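Beta-1,4-mannanase (Aplysia kurodai, PDB 3VUP) hydrolyses beta-1,4-mannan, probably cutting within the chain, and is a component of the digestive fluid of the sea hare. Local coordinates at residues 218-223 with 254-259. Numbering follows the deposited sequence.
With SO4 (sulfate ion), chain D.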
ATOM      1  N   ALA A 218      10.756  10.006  -3.789  1.00  5.96           N
ATOM      2  CA  ALA A 218       9.980   8.852  -3.347  1.00  6.59           C
ATOM      3  C   ALA A 218       8.613   8.799  -4.015  1.00  6.34           C
ATOM      4  O   ALA A 218       8.030   9.830  -4.351  1.00  6.97           O
ATOM      5  CB  ALA A 218       9.824   8.869  -1.830  1.00  8.00           C
ATOM      6  N   LEU A 219       8.103   7.586  -4.181  1.00  5.34           N
ATOM      7  CA  LEU A 219       6.762   7.377  -4.703  1.00  5.52           C
ATOM      8  C   LEU A 219       5.803   7.043  -3.575  1.00  5.28           C
ATOM      9  O   LEU A 219       6.196   6.420  -2.580  1.00  5.86           O
ATOM     10  CB  LEU A 219       6.755   6.247  -5.733  1.00  5.77           C
ATOM     11  CG  LEU A 219       7.726   6.395  -6.910  1.00  6.40           C
ATOM     12  CD1 LEU A 219       7.636   5.182  -7.831  1.00  7.77           C
ATOM     13  CD2 LEU A 219       7.461   7.679  -7.681  1.00  7.89           C
ATOM     14  N   VAL A 220       4.543   7.432  -3.754  1.00  4.93           N
ATOM     15  CA  VAL A 220       3.524   7.230  -2.735  1.00  4.67           C
ATOM     16  C   VAL A 220       2.271   6.613  -3.358  1.00  4.33           C
ATOM     17  O   VAL A 220       1.834   7.006  -4.459  1.00  5.04           O
ATOM     18  CB  VAL A 220       3.168   8.564  -2.018  1.00  4.80           C
ATOM     19  CG1 VAL A 220       2.165   8.318  -0.894  1.00  5.68           C
ATOM     20  CG2 VAL A 220       4.425   9.207  -1.461  1.00  5.73           C
ATOM     21  N   THR A 221       1.700   5.646  -2.642  1.00  4.50           N
ATOM     22  CA  THR A 221       0.466   4.991  -3.055  1.00  4.94           C
ATOM     23  C   THR A 221      -0.404   4.742  -1.810  1.00  4.10           C
ATOM     24  O   THR A 221      -0.062   5.165  -0.702  1.00  4.64           O
ATOM     25  CB  THR A 221       0.769   3.661  -3.799  1.00  5.17           C
ATOM     26  OG1 THR A 221      -0.422   3.144  -4.406  1.00  5.12           O
ATOM     27  CG2 THR A 221       1.339   2.624  -2.856  1.00  5.64           C
ATOM     28  N   MET A 222      -1.515   4.042  -2.017  1.00  5.00           N
ATOM     29  CA  MET A 222      -2.439   3.645  -0.965  1.00  4.61           C
ATOM     30  C   MET A 222      -3.229   2.478  -1.550  1.00  4.27           C
ATOM     31  O   MET A 222      -3.608   2.507  -2.722  1.00  4.75           O
ATOM     32  CB  MET A 222      -3.321   4.835  -0.562  1.00  5.17           C
ATOM     33  CG  MET A 222      -4.469   4.522   0.385  1.00  5.39           C
ATOM     34  SD  MET A 222      -5.910   3.845  -0.487  1.00  5.87           S
ATOM     35  CE  MET A 222      -6.176   5.146  -1.688  1.00  7.55           C
ATOM     36  N   GLY A 223      -3.458   1.439  -0.753  1.00  4.29           N
ATOM     37  CA  GLY A 223      -4.106   0.235  -1.245  1.00  4.37           C
ATOM     38  C   GLY A 223      -5.602   0.183  -0.971  1.00  4.45           C
ATOM     39  O   GLY A 223      -6.023  -0.009   0.174  1.00  5.47           O
ATOM     40  N   GLY A 254       0.819  16.383  -2.104  1.00  5.84           N
ATOM     41  CA  GLY A 254       0.190  15.282  -1.399  1.00  5.69           C
ATOM     42  C   GLY A 254      -0.763  14.487  -2.266  1.00  5.56           C
ATOM     43  O   GLY A 254      -1.963  14.418  -1.991  1.00  6.66           O
ATOM     44  N   VAL A 255      -0.208  13.876  -3.310  1.00  5.51           N
ATOM     45  CA  VAL A 255      -0.974  13.099  -4.273  1.00  5.32           C
ATOM     46  C   VAL A 255      -0.297  11.749  -4.458  1.00  5.17           C
ATOM     47  O   VAL A 255       0.861  11.568  -4.089  1.00  5.91           O
ATOM     48  CB  VAL A 255      -1.107  13.828  -5.633  1.00  6.19           C
ATOM     49  CG1 VAL A 255      -1.685  15.221  -5.428  1.00  7.66           C
ATOM     50  CG2 VAL A 255       0.241  13.894  -6.339  1.00  7.61           C
ATOM     51  N   PHE A 256      -1.030  10.782  -4.995  1.00  5.03           N
ATOM     52  CA  PHE A 256      -0.457   9.477  -5.268  1.00  4.89           C
ATOM     53  C   PHE A 256       0.261   9.450  -6.605  1.00  5.16           C
ATOM     54  O   PHE A 256      -0.187  10.040  -7.585  1.00  6.10           O
ATOM     55  CB  PHE A 256      -1.547   8.409  -5.218  1.00  4.89           C
ATOM     56  CG  PHE A 256      -2.175   8.286  -3.870  1.00  4.78           C
ATOM     57  CD1 PHE A 256      -1.374   8.097  -2.750  1.00  6.01           C
ATOM     58  CD2 PHE A 256      -3.547   8.411  -3.692  1.00  6.23           C
ATOM     59  CE1 PHE A 256      -1.923   8.012  -1.490  1.00  6.13           C
ATOM     60  CE2 PHE A 256      -4.100   8.329  -2.423  1.00  6.85           C
ATOM     61  CZ  PHE A 256      -3.290   8.136  -1.323  1.00  6.04           C
ATOM     62  N   ASP A 257       1.392   8.759  -6.632  1.00  4.94           N
ATOM     63  CA  ASP A 257       2.115   8.513  -7.875  1.00  5.09           C
ATOM     64  C   ASP A 257       1.562   7.334  -8.660  1.00  5.02           C
ATOM     65  O   ASP A 257       1.649   7.298  -9.886  1.00  5.40           O
ATOM     66  CB  ASP A 257       3.591   8.286  -7.574  1.00  5.83           C
ATOM     67  CG  ASP A 257       4.219   9.496  -6.954  1.00  5.93           C
ATOM     68  OD1 ASP A 257       4.589  10.397  -7.739  1.00  7.92           O
ATOM     69  OD2 ASP A 257       4.303   9.566  -5.705  1.00  6.16           O
ATOM     70  N   PHE A 258       1.010   6.360  -7.948  1.00  5.13           N
ATOM     71  CA  PHE A 258       0.389   5.220  -8.593  1.00  5.00           C
ATOM     72  C   PHE A 258      -0.726   4.723  -7.717  1.00  4.48           C
ATOM     73  O   PHE A 258      -0.742   4.957  -6.504  1.00  4.91           O
ATOM     74  CB  PHE A 258       1.391   4.110  -8.941  1.00  5.20           C
ATOM     75  CG  PHE A 258       2.045   3.424  -7.763  1.00  5.03           C
ATOM     76  CD1 PHE A 258       1.548   2.218  -7.271  1.00  5.39           C
ATOM     77  CD2 PHE A 258       3.213   3.929  -7.216  1.00  5.61           C
ATOM     78  CE1 PHE A 258       2.193   1.544  -6.240  1.00  5.72           C
ATOM     79  CE2 PHE A 258       3.867   3.259  -6.189  1.00  6.10           C
ATOM     80  CZ  PHE A 258       3.362   2.061  -5.703  1.00  6.10           C
ATOM     81  N   TYR A 259      -1.702   4.088  -8.349  1.00  4.50           N
ATOM     82  CA  TYR A 259      -2.822   3.509  -7.646  1.00  4.57           C
ATOM     83  C   TYR A 259      -2.583   2.020  -7.397  1.00  4.46           C
ATOM     84  O   TYR A 259      -1.782   1.377  -8.081  1.00  4.75           O
ATOM     85  CB  TYR A 259      -4.086   3.714  -8.460  1.00  4.60           C
ATOM     86  CG  TYR A 259      -4.564   5.143  -8.599  1.00  4.94           C
ATOM     87  CD1 TYR A 259      -4.838   5.927  -7.484  1.00  5.21           C
ATOM     88  CD2 TYR A 259      -4.818   5.689  -9.855  1.00  5.99           C
ATOM     89  CE1 TYR A 259      -5.334   7.220  -7.624  1.00  5.32           C
ATOM     90  CE2 TYR A 259      -5.325   6.979 -10.000  1.00  6.62           C
ATOM     91  CZ  TYR A 259      -5.588   7.737  -8.884  1.00  5.62           C
ATOM     92  OH  TYR A 259      -6.111   9.008  -8.997  1.00  6.59           O
TER
HETATM   93  S   SO4 D 402      -6.164  10.148 -12.624  1.00 11.25           S
HETATM   94  O1  SO4 D 402      -5.573  11.388 -13.105  1.00 14.83           O
HETATM   95  O2  SO4 D 402      -5.138   9.118 -12.578  1.00 12.43           O
HETATM   96  O3  SO4 D 402      -6.700  10.336 -11.289  1.00 11.99           O
HETATM   97  O4  SO4 D 402      -7.206   9.730 -13.560  1.00 11.63           O
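Asp-257 and Val-220 grip each other through two hydrogen bonds. The amide N of Asp-257 donates a hydrogen bond to Val-220 O at 2.8 Å, while Val-220 N reaches back to Asp-257 OD2 at 2.9 Å, on the anti side of the carboxylate and 20° out of its plane. An aspartate suits this place because its short chain brings an acceptor to the same residue its own amide binds. Its side chain crosses that of Leu-219 at about a right angle: followed outward, Asp-257 CB and then CG rest against Leu-219 CD2 (CG to CD2 3.8 Å), OD1 also borders that methyl, and OD2 has a second partner in Lys-212 of helix 197-214, a salt bridge. Segment 218-223 enters the fifth strand of the TIM barrel, and 254-259 ends the loop from helix 242-249 into the neighbouring, parallel sixth strand. Thr-221 has OG1 anti to the backbone N (chi1 -170°), which turns the hydroxyl to Phe-258 O at 2.8 Å, from above the carbonyl plane. Thr-221 CB sits over one face of the Phe-258 ring, 3.6 Å from its centroid, a CH-pi contact, and Thr-221 CG2 touches CZ; a beta-branched threonine thus supplies both donor and apolar cover. Leu-219 CB meets this ring at its edge, and Phe-9 packs against it edge-to-face. An alanine in place of Phe-258 would probably leave Thr-221 CB and CG2 without the ring they cover and open a gap beside Phe-9. Phe-256 suits its place as a broad apolar plate against the strand backbone: CD1 meets Val-220 CG1, and CZ meets Met-222 CB at 3.4 Å. Met-222, bent at chi2 and chi3, also brings CE within 3.9 Å of Phe-256 CE2, and its buried N, without a hydrogen-bonding partner, lies over the ring face.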